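Local coordinates for protein transcriptional regulator (Streptococcus thermophilus, PDB 6QER) that probably controls transcription as a ComR-type regulator, joining a DNA-binding helix-turn-helix domain to an all-helical tetratricopeptide domain of the kind that senses peptide pheromones, at residues A[75-80]-A[109-114]; A[194-199]-A[234-239]; A[8-13]-A[66-71]. One frame throughout, in Å; residues are numbered along the deposited sequence.

Contact 1. Residues A[75-80]-A[109-114]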
loop_
_atom_site.group_PDB
_atom_site.type_symbol
_atom_site.label_atom_id
_atom_site.label_comp_id
_atom_site.label_asym_id
_atom_site.label_seq_id
_atom_site.Cartn_x
_atom_site.Cartn_y
_atom_site.Cartn_z
ATOM N N PRO A 75 -2.437 -18.822 -8.688
ATOM C CA PRO A 75 -1.760 -18.894 -9.982
ATOM C C PRO A 75 -0.892 -17.677 -10.274
ATOM O O PRO A 75 -1.278 -16.573 -9.933
ATOM C CB PRO A 75 -2.918 -18.966 -10.976
ATOM C CG PRO A 75 -4.090 -19.362 -10.188
ATOM C CD PRO A 75 -3.894 -18.790 -8.838
ATOM N N ASP A 76 0.224 -17.881 -10.954
ATOM C CA ASP A 76 1.104 -16.787 -11.347
ATOM C C ASP A 76 0.426 -15.637 -12.120
ATOM O O ASP A 76 0.809 -14.470 -11.993
ATOM C CB ASP A 76 2.227 -17.368 -12.191
ATOM C CG ASP A 76 3.219 -18.144 -11.368
ATOM O OD1 ASP A 76 2.844 -18.586 -10.271
ATOM O OD2 ASP A 76 4.361 -18.341 -11.824
ATOM N N GLU A 77 -0.613 -15.965 -12.868
ATOM C CA GLU A 77 -1.313 -14.985 -13.649
ATOM C C GLU A 77 -1.883 -13.874 -12.769
ATOM O O GLU A 77 -1.933 -12.733 -13.183
ATOM C CB GLU A 77 -2.412 -15.643 -14.485
ATOM C CG GLU A 77 -3.037 -14.707 -15.495
ATOM C CD GLU A 77 -4.180 -15.304 -16.284
ATOM O OE1 GLU A 77 -4.786 -14.554 -17.072
ATOM O OE2 GLU A 77 -4.511 -16.497 -16.110
ATOM N N TYR A 78 -2.337 -14.213 -11.572
ATOM C CA TYR A 78 -2.882 -13.220 -10.648
ATOM C C TYR A 78 -1.818 -12.219 -10.221
ATOM O O TYR A 78 -2.054 -11.032 -10.196
ATOM C CB TYR A 78 -3.485 -13.862 -9.405
ATOM C CG TYR A 78 -3.685 -12.853 -8.298
ATOM C CD1 TYR A 78 -4.767 -11.993 -8.302
ATOM C CD2 TYR A 78 -2.755 -12.722 -7.289
ATOM C CE1 TYR A 78 -4.920 -11.047 -7.308
ATOM C CE2 TYR A 78 -2.902 -11.812 -6.320
ATOM C CZ TYR A 78 -3.979 -10.969 -6.317
ATOM O OH TYR A 78 -4.098 -10.063 -5.305
ATOM N N TYR A 79 -0.645 -12.723 -9.891
ATOM C CA TYR A 79 0.435 -11.868 -9.462
ATOM C C TYR A 79 0.913 -10.976 -10.599
ATOM O O TYR A 79 1.332 -9.848 -10.365
ATOM C CB TYR A 79 1.573 -12.708 -8.877
ATOM C CG TYR A 79 1.198 -13.359 -7.572
ATOM C CD1 TYR A 79 0.915 -12.598 -6.449
ATOM C CD2 TYR A 79 1.101 -14.736 -7.461
ATOM C CE1 TYR A 79 0.572 -13.190 -5.245
ATOM C CE2 TYR A 79 0.752 -15.333 -6.270
ATOM C CZ TYR A 79 0.486 -14.556 -5.174
ATOM O OH TYR A 79 0.135 -15.156 -4.009
ATOM N N GLU A 80 0.828 -11.477 -11.827
ATOM C CA GLU A 80 1.144 -10.687 -13.010
ATOM C C GLU A 80 0.117 -9.591 -13.219
ATOM O O GLU A 80 0.474 -8.471 -13.600
ATOM C CB GLU A 80 1.207 -11.552 -14.267
ATOM C CG GLU A 80 2.383 -12.482 -14.338
ATOM C CD GLU A 80 2.215 -13.587 -15.385
ATOM O OE1 GLU A 80 3.103 -14.459 -15.465
ATOM O OE2 GLU A 80 1.189 -13.606 -16.098
ATOM N N GLU A 109 -13.146 -11.991 -11.768
ATOM C CA GLU A 109 -13.806 -13.039 -12.521
ATOM C C GLU A 109 -12.932 -14.273 -12.565
ATOM O O GLU A 109 -13.424 -15.377 -12.547
ATOM C CB GLU A 109 -14.091 -12.565 -13.951
ATOM C CG GLU A 109 -15.091 -11.413 -14.055
ATOM C CD GLU A 109 -15.227 -10.838 -15.474
ATOM O OE1 GLU A 109 -14.269 -10.890 -16.285
ATOM O OE2 GLU A 109 -16.298 -10.293 -15.773
ATOM N N LYS A 110 -11.624 -14.089 -12.597
ATOM C CA LYS A 110 -10.755 -15.249 -12.612
ATOM C C LYS A 110 -10.348 -15.783 -11.239
ATOM O O LYS A 110 -10.117 -16.968 -11.079
ATOM C CB LYS A 110 -9.489 -14.948 -13.404
ATOM C CG LYS A 110 -9.668 -14.905 -14.893
ATOM C CD LYS A 110 -8.422 -14.353 -15.574
ATOM C CE LYS A 110 -8.512 -14.477 -17.082
ATOM N NZ LYS A 110 -7.205 -14.221 -17.732
ATOM N N PHE A 111 -10.200 -14.916 -10.255
ATOM C CA PHE A 111 -9.546 -15.376 -9.067
ATOM C C PHE A 111 -10.233 -15.115 -7.744
ATOM O O PHE A 111 -9.686 -15.474 -6.734
ATOM C CB PHE A 111 -8.174 -14.733 -9.001
ATOM C CG PHE A 111 -7.319 -15.009 -10.182
ATOM C CD1 PHE A 111 -6.769 -16.234 -10.387
ATOM C CD2 PHE A 111 -7.033 -14.001 -11.079
ATOM C CE1 PHE A 111 -5.966 -16.467 -11.482
ATOM C CE2 PHE A 111 -6.233 -14.224 -12.149
ATOM C CZ PHE A 111 -5.697 -15.462 -12.353
ATOM N N PHE A 112 -11.421 -14.529 -7.740
ATOM C CA PHE A 112 -12.042 -14.125 -6.489
ATOM C C PHE A 112 -12.160 -15.230 -5.439
ATOM O O PHE A 112 -11.779 -15.033 -4.293
ATOM C CB PHE A 112 -13.420 -13.554 -6.746
ATOM C CG PHE A 112 -14.122 -13.098 -5.507
ATOM C CD1 PHE A 112 -13.765 -11.924 -4.883
ATOM C CD2 PHE A 112 -15.147 -13.845 -4.965
ATOM C CE1 PHE A 112 -14.406 -11.500 -3.739
ATOM C CE2 PHE A 112 -15.801 -13.429 -3.835
ATOM C CZ PHE A 112 -15.425 -12.250 -3.211
ATOM N N ASP A 113 -12.614 -16.403 -5.854
ATOM C CA ASP A 113 -12.880 -17.513 -4.948
ATOM C C ASP A 113 -11.635 -18.029 -4.273
ATOM O O ASP A 113 -11.735 -18.756 -3.311
ATOM C CB ASP A 113 -13.543 -18.669 -5.694
ATOM C CG ASP A 113 -14.960 -18.377 -6.082
ATOM O OD1 ASP A 113 -15.623 -17.581 -5.405
ATOM O OD2 ASP A 113 -15.401 -18.916 -7.112
ATOM N N ILE A 114 -10.466 -17.643 -4.749
ATOM C CA ILE A 114 -9.246 -18.119 -4.133
ATOM C C ILE A 114 -8.370 -17.002 -3.595
ATOM O O ILE A 114 -7.205 -17.211 -3.341
ATOM C CB ILE A 114 -8.387 -18.910 -5.103
ATOM C CG1 ILE A 114 -8.119 -18.088 -6.353
ATOM C CG2 ILE A 114 -9.031 -20.222 -5.453
ATOM C CD1 ILE A 114 -6.877 -18.511 -7.044
#
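The phenyl ring of F111 is the wedge of this contact, driven against the first turn of helix 76-86. Y78 takes up one of its faces: Y78 CB sits 3.8 Å from the centroid of the F111 ring, almost exactly on the ring normal, a CH-pi contact. Further out, the edge of the Y78 ring turns to that face in a T-shaped pair, with planes 73° apart. From the opposite face F111 is backed by CB of its own neighbour K110, so the ring is held between two aliphatic carbons. P75 slides past the ring in the opposite direction, its CG 3.7 Å from F111 CE1, and meets I114 tip to tip where P75 CD lies 3.5 Å from I114 CD1. E77 passes F111 crosswise, with E77 CB 3.9 Å from F111 CZ, and carries on to a salt bridge between E77 OE1 and K110 NZ, whose modelled separation of 2.5 Å is suspiciously short. The lysine nitrogen comes in on the syn side of the carboxylate, somewhat out of its plane.

With CG anti to the backbone N (chi1 -171°) and the chain extended, E77 carries its carboxylate past F111 to K110, itself extended beyond CG, and the two chains cross near a right angle. Beyond this shell, a hydrogen bond from the Y78 hydroxyl to E119 and packing on L123 fix the far end of the tyrosine against the 117-128 region. Most of the touching pairs are thus apolar or aromatic, and one ion pair at their border links the first turn of helix 76-86 to K110 on helix 100-111.

Contact 2. Residues A[194-199]-A[234-239]; sequences QEIWTD and LAVIEK
A235 offers the methyl that first meets the connecting loop: its CB lies 3.9 Å from CD1 of I196, the loop side chain that bears most of this contact. One residue on, V236 approaches I196 CD1 crosswise, its CG2 4.0 Å away. The isoleucine delta carbon thus rests on two successive residues of helix 226-240, and N203 of helix 200-220 touches both I196 and V236.

A turn later comes K239, which works mainly through its carbons. With CG anti to the backbone N (chi1 -173°), the chain heads for the loop and then bends at chi2 and again at chi4, sliding past I196 in the opposite direction, so that K239 CG comes to 3.9 Å from I196 CG2. The same CG is 3.5 Å from W197 O, a carbonyl that accepts its hydrogen bond from the side-chain amide of N203. K239 NZ ends 3.5 Å from I196 O, a separation at which the charge is probably attracted to the carbonyl dipole, though the pair is not a hydrogen bond. Such an arrangement, in which the loop between helices 181-193 and 200-220 packs on helix 226-240, the one after 200-220, suits the superhelical stacking of a tetratricopeptide-like domain.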
loop_
_atom_site.group_PDB
_atom_site.type_symbol
_atom_site.label_atom_id
_atom_site.label_comp_id
_atom_site.label_asym_id
_atom_site.label_seq_id
_atom_site.Cartn_x
_atom_site.Cartn_y
_atom_site.Cartn_z
ATOM N N GLN A 194 13.239 0.686 5.062
ATOM C CA GLN A 194 13.051 -0.433 4.151
ATOM C C GLN A 194 14.164 -0.452 3.122
ATOM O O GLN A 194 14.613 0.576 2.632
ATOM C CB GLN A 194 11.701 -0.384 3.428
ATOM C CG GLN A 194 10.496 -0.476 4.319
ATOM C CD GLN A 194 10.619 -1.550 5.367
ATOM O OE1 GLN A 194 10.504 -2.722 5.094
ATOM N NE2 GLN A 194 10.854 -1.136 6.585
ATOM N N GLU A 195 14.580 -1.656 2.791
ATOM C CA GLU A 195 15.652 -1.892 1.866
ATOM C C GLU A 195 15.198 -1.650 0.453
ATOM O O GLU A 195 14.066 -1.908 0.120
ATOM C CB GLU A 195 16.153 -3.317 2.016
ATOM C CG GLU A 195 17.565 -3.468 1.571
ATOM C CD GLU A 195 18.489 -2.770 2.540
ATOM O OE1 GLU A 195 18.152 -2.743 3.731
ATOM O OE2 GLU A 195 19.530 -2.228 2.121
ATOM N N ILE A 196 16.064 -1.093 -0.373
ATOM C CA ILE A 196 15.714 -0.902 -1.774
ATOM C C ILE A 196 16.435 -1.935 -2.619
ATOM O O ILE A 196 17.646 -1.910 -2.732
ATOM C CB ILE A 196 16.059 0.514 -2.218
ATOM C CG1 ILE A 196 15.448 1.512 -1.230
ATOM C CG2 ILE A 196 15.586 0.784 -3.625
ATOM C CD1 ILE A 196 15.779 2.935 -1.546
ATOM N N TRP A 197 15.687 -2.850 -3.205
ATOM C CA TRP A 197 16.284 -3.927 -3.989
ATOM C C TRP A 197 15.805 -3.890 -5.445
ATOM O O TRP A 197 15.503 -2.837 -5.978
ATOM C CB TRP A 197 16.008 -5.283 -3.286
ATOM C CG TRP A 197 16.713 -6.486 -3.827
ATOM C CD1 TRP A 197 16.129 -7.639 -4.252
ATOM C CD2 TRP A 197 18.105 -6.624 -4.098
ATOM N NE1 TRP A 197 17.073 -8.502 -4.732
ATOM C CE2 TRP A 197 18.295 -7.899 -4.656
ATOM C CE3 TRP A 197 19.209 -5.803 -3.913
ATOM C CZ2 TRP A 197 19.531 -8.364 -5.026
ATOM C CZ3 TRP A 197 20.442 -6.271 -4.285
ATOM C CH2 TRP A 197 20.592 -7.537 -4.837
ATOM N N THR A 198 15.690 -5.030 -6.079
ATOM C CA THR A 198 15.486 -5.060 -7.512
ATOM C C THR A 198 14.040 -5.308 -7.884
ATOM O O THR A 198 13.740 -5.602 -9.023
ATOM C CB THR A 198 16.343 -6.145 -8.133
ATOM O OG1 THR A 198 16.056 -7.373 -7.462
ATOM C CG2 THR A 198 17.783 -5.876 -7.913
ATOM N N ASP A 199 13.154 -5.234 -6.907
ATOM C CA ASP A 199 11.735 -5.365 -7.171
ATOM C C ASP A 199 11.077 -4.011 -7.462
ATOM O O ASP A 199 10.853 -3.214 -6.562
ATOM C CB ASP A 199 11.046 -6.076 -6.002
ATOM C CG ASP A 199 9.571 -6.291 -6.237
ATOM O OD1 ASP A 199 8.999 -5.752 -7.188
ATOM O OD2 ASP A 199 8.945 -6.990 -5.446
ATOM N N LEU A 234 14.505 9.529 -4.407
ATOM C CA LEU A 234 15.462 9.620 -5.486
ATOM C C LEU A 234 16.236 8.323 -5.634
ATOM O O LEU A 234 16.543 7.895 -6.736
ATOM C CB LEU A 234 16.433 10.770 -5.229
ATOM C CG LEU A 234 15.995 12.214 -5.462
ATOM C CD1 LEU A 234 17.048 13.146 -4.955
ATOM C CD2 LEU A 234 15.768 12.455 -6.927
ATOM N N ALA A 235 16.537 7.676 -4.519
ATOM C CA ALA A 235 17.243 6.398 -4.568
ATOM C C ALA A 235 16.378 5.309 -5.209
ATOM O O ALA A 235 16.870 4.441 -5.930
ATOM C CB ALA A 235 17.675 5.989 -3.181
ATOM N N VAL A 236 15.082 5.377 -4.946
ATOM C CA VAL A 236 14.151 4.490 -5.592
ATOM C C VAL A 236 14.135 4.709 -7.099
ATOM O O VAL A 236 14.375 3.785 -7.883
ATOM C CB VAL A 236 12.746 4.693 -5.057
ATOM C CG1 VAL A 236 11.745 4.013 -5.967
ATOM C CG2 VAL A 236 12.653 4.149 -3.674
ATOM N N ILE A 237 13.887 5.958 -7.480
ATOM C CA ILE A 237 13.883 6.356 -8.869
ATOM C C ILE A 237 15.129 5.878 -9.593
ATOM O O ILE A 237 15.042 5.325 -10.673
ATOM C CB ILE A 237 13.769 7.866 -8.982
ATOM C CG1 ILE A 237 12.340 8.268 -8.703
ATOM C CG2 ILE A 237 14.139 8.332 -10.365
ATOM C CD1 ILE A 237 12.113 9.676 -8.721
ATOM N N GLU A 238 16.282 6.030 -8.975
ATOM C CA GLU A 238 17.500 5.614 -9.621
ATOM C C GLU A 238 17.542 4.098 -9.733
ATOM O O GLU A 238 17.982 3.570 -10.739
ATOM C CB GLU A 238 18.723 6.134 -8.879
ATOM C CG GLU A 238 20.062 5.739 -9.493
ATOM C CD GLU A 238 20.569 4.383 -9.054
ATOM O OE1 GLU A 238 20.863 4.199 -7.850
ATOM O OE2 GLU A 238 20.683 3.488 -9.919
ATOM N N LYS A 239 17.100 3.394 -8.694
ATOM C CA LYS A 239 17.235 1.944 -8.677
ATOM C C LYS A 239 16.344 1.253 -9.694
ATOM O O LYS A 239 16.734 0.270 -10.289
ATOM C CB LYS A 239 16.934 1.413 -7.283
ATOM C CG LYS A 239 17.197 -0.046 -7.102
ATOM C CD LYS A 239 18.622 -0.352 -7.540
ATOM C CE LYS A 239 19.097 -1.711 -7.085
ATOM N NZ LYS A 239 19.552 -1.608 -5.674
#

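Contact 3. Residues A[8-13]-A[66-71]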
loop_
_atom_site.group_PDB
_atom_site.type_symbol
_atom_site.label_atom_id
_atom_site.label_comp_id
_atom_site.label_asym_id
_atom_site.label_seq_id
_atom_site.Cartn_x
_atom_site.Cartn_y
_atom_site.Cartn_z
ATOM N N GLY A 8 -12.879 -23.105 6.262
ATOM C CA GLY A 8 -13.386 -22.468 7.452
ATOM C C GLY A 8 -14.003 -23.458 8.418
ATOM O O GLY A 8 -13.729 -23.423 9.618
ATOM N N LEU A 9 -14.842 -24.346 7.889
ATOM C CA LEU A 9 -15.511 -25.337 8.714
ATOM C C LEU A 9 -14.516 -26.318 9.282
ATOM O O LEU A 9 -14.613 -26.684 10.427
ATOM C CB LEU A 9 -16.578 -26.065 7.924
ATOM C CG LEU A 9 -17.324 -27.112 8.729
ATOM C CD1 LEU A 9 -17.994 -26.443 9.900
ATOM C CD2 LEU A 9 -18.332 -27.802 7.849
ATOM N N ARG A 10 -13.541 -26.728 8.487
ATOM C CA ARG A 10 -12.525 -27.628 8.989
ATOM C C ARG A 10 -11.812 -26.997 10.169
ATOM O O ARG A 10 -11.703 -27.611 11.213
ATOM C CB ARG A 10 -11.513 -27.979 7.894
ATOM C CG ARG A 10 -10.646 -29.192 8.186
ATOM C CD ARG A 10 -9.997 -29.748 6.922
ATOM N NE ARG A 10 -10.975 -29.884 5.848
ATOM C CZ ARG A 10 -10.864 -29.305 4.655
ATOM N NH1 ARG A 10 -11.818 -29.454 3.762
ATOM N NH2 ARG A 10 -9.802 -28.567 4.358
ATOM N N ILE A 11 -11.371 -25.747 10.013
ATOM C CA ILE A 11 -10.627 -25.054 11.065
ATOM C C ILE A 11 -11.460 -24.840 12.326
ATOM O O ILE A 11 -11.002 -25.127 13.412
ATOM C CB ILE A 11 -10.069 -23.707 10.562
ATOM C CG1 ILE A 11 -8.867 -23.955 9.656
ATOM C CG2 ILE A 11 -9.601 -22.834 11.703
ATOM C CD1 ILE A 11 -8.435 -22.744 8.861
ATOM N N LYS A 12 -12.671 -24.328 12.175
ATOM C CA LYS A 12 -13.540 -24.122 13.311
ATOM C C LYS A 12 -13.854 -25.449 14.011
ATOM O O LYS A 12 -13.871 -25.520 15.233
ATOM C CB LYS A 12 -14.824 -23.440 12.880
ATOM C CG LYS A 12 -15.703 -23.035 14.022
ATOM C CD LYS A 12 -17.089 -22.705 13.524
ATOM C CE LYS A 12 -17.945 -22.117 14.622
ATOM N NZ LYS A 12 -19.375 -22.042 14.223
ATOM N N THR A 13 -14.084 -26.501 13.229
ATOM C CA THR A 13 -14.392 -27.816 13.779
ATOM C C THR A 13 -13.230 -28.330 14.604
ATOM O O THR A 13 -13.418 -28.848 15.707
ATOM C CB THR A 13 -14.725 -28.835 12.694
ATOM O OG1 THR A 13 -15.992 -28.510 12.119
ATOM C CG2 THR A 13 -14.838 -30.214 13.297
ATOM N N LEU A 66 -5.028 -29.381 7.374
ATOM C CA LEU A 66 -6.081 -28.366 7.319
ATOM C C LEU A 66 -6.596 -28.193 5.901
ATOM O O LEU A 66 -7.761 -27.884 5.675
ATOM C CB LEU A 66 -5.605 -27.025 7.877
ATOM C CG LEU A 66 -5.304 -26.972 9.374
ATOM C CD1 LEU A 66 -4.882 -25.590 9.760
ATOM C CD2 LEU A 66 -6.524 -27.383 10.168
ATOM N N LEU A 67 -5.731 -28.420 4.937
ATOM C CA LEU A 67 -6.144 -28.288 3.557
ATOM C C LEU A 67 -7.039 -29.436 3.106
ATOM O O LEU A 67 -8.037 -29.214 2.427
ATOM C CB LEU A 67 -4.919 -28.177 2.668
ATOM C CG LEU A 67 -4.394 -26.743 2.755
ATOM C CD1 LEU A 67 -3.149 -26.552 1.912
ATOM C CD2 LEU A 67 -5.501 -25.779 2.369
ATOM N N ASP A 68 -6.691 -30.650 3.526
ATOM C CA ASP A 68 -7.334 -31.874 3.070
ATOM C C ASP A 68 -7.204 -31.948 1.571
ATOM O O ASP A 68 -6.105 -31.963 1.041
ATOM C CB ASP A 68 -8.812 -31.925 3.478
ATOM C CG ASP A 68 -9.381 -33.356 3.482
ATOM O OD1 ASP A 68 -8.647 -34.291 3.116
ATOM O OD2 ASP A 68 -10.560 -33.546 3.854
ATOM N N GLN A 69 -8.337 -31.960 0.893
ATOM C CA GLN A 69 -8.349 -31.991 -0.559
ATOM C C GLN A 69 -8.295 -30.625 -1.219
ATOM O O GLN A 69 -7.908 -30.497 -2.378
ATOM C CB GLN A 69 -9.604 -32.697 -1.052
ATOM C CG GLN A 69 -9.684 -34.154 -0.758
ATOM C CD GLN A 69 -10.973 -34.752 -1.268
ATOM O OE1 GLN A 69 -12.019 -34.106 -1.257
ATOM N NE2 GLN A 69 -10.883 -35.953 -1.815
ATOM N N ASP A 70 -8.674 -29.605 -0.471
ATOM C CA ASP A 70 -8.749 -28.270 -1.015
ATOM C C ASP A 70 -7.401 -27.704 -1.436
ATOM O O ASP A 70 -6.350 -28.072 -0.918
ATOM C CB ASP A 70 -9.421 -27.347 -0.019
ATOM C CG ASP A 70 -10.804 -27.824 0.359
ATOM O OD1 ASP A 70 -11.540 -28.269 -0.540
ATOM O OD2 ASP A 70 -11.177 -27.687 1.541
ATOM N N ASN A 71 -7.441 -26.816 -2.415
ATOM C CA ASN A 71 -6.218 -26.213 -2.895
ATOM C C ASN A 71 -6.301 -24.701 -2.858
ATOM O O ASN A 71 -7.246 -24.114 -3.366
ATOM C CB ASN A 71 -5.914 -26.713 -4.298
ATOM C CG ASN A 71 -4.608 -26.190 -4.823
ATOM O OD1 ASN A 71 -4.377 -24.987 -4.849
ATOM N ND2 ASN A 71 -3.702 -27.100 -5.169
#
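R10 reaches from helix 3-17 to the C-terminal end of helix 63-67, tying together the first and last helices of the helix-turn-helix bundle. Its guanidinium is met in plane by two acceptors. NH2 donates to the main-chain carbonyl of L66 at an N-H...O angle of 159°, though the 2.5 Å from R10 NH2 to L66 O is too short to be trusted exactly. D70 supplies the second acceptor in a salt bridge, gripped end-on by both terminal nitrogens through one oxygen: R10 NH1 to D70 OD2 measures 2.9 Å, while R10 NH2 to D70 OD2 is longer at 3.3 Å. NH1 meets OD2 from above the carboxylate plane, and both nitrogens lie on the same face. Since S6 also hydrogen-bonds to D70 OD2, three partners gather on that oxygen, which would probably stabilise its charge.

L67 O is also close to R10 NH2, but the angle is poor; its hydrogen bond comes from D70 N, closing the type II' turn that starts at L67. That turn, entered by D68 with positive phi, brings D70 round to face the arginine. A bend at chi3 (-48°) in R10 brings the guanidinium against L66 O and D70. Beside this polar cluster, I11 and L66 cross at about a right angle, both touching I55 of helix 49-59. D68, whose carboxylate probably adds a longer-range attraction with no N-H pointing at it, puts its CB over the centre of the guanidinium face, 3.5 Å from R10 CZ.

In the fold
Contact 3 comes first along the chain, followed by contact 1 and then contact 2. Contacts 3 and 1 adjoin in sequence, since the loop leaving helix 63-67 leads into helix 76-86, yet their centres are 21 Å apart. Contact 2 lies further along the helical array, with its centre 27 Å from that of contact 1 and 40 Å from that of contact 3. Contacts 1 and 2 both fall within the ComR tetratricopeptide range but share no helix, whereas contact 3 belongs to the helix-turn-helix end. The series illustrates how an elongated all-helical regulator is built from local joints, with its DNA-binding and probable peptide-sensing parts following one another.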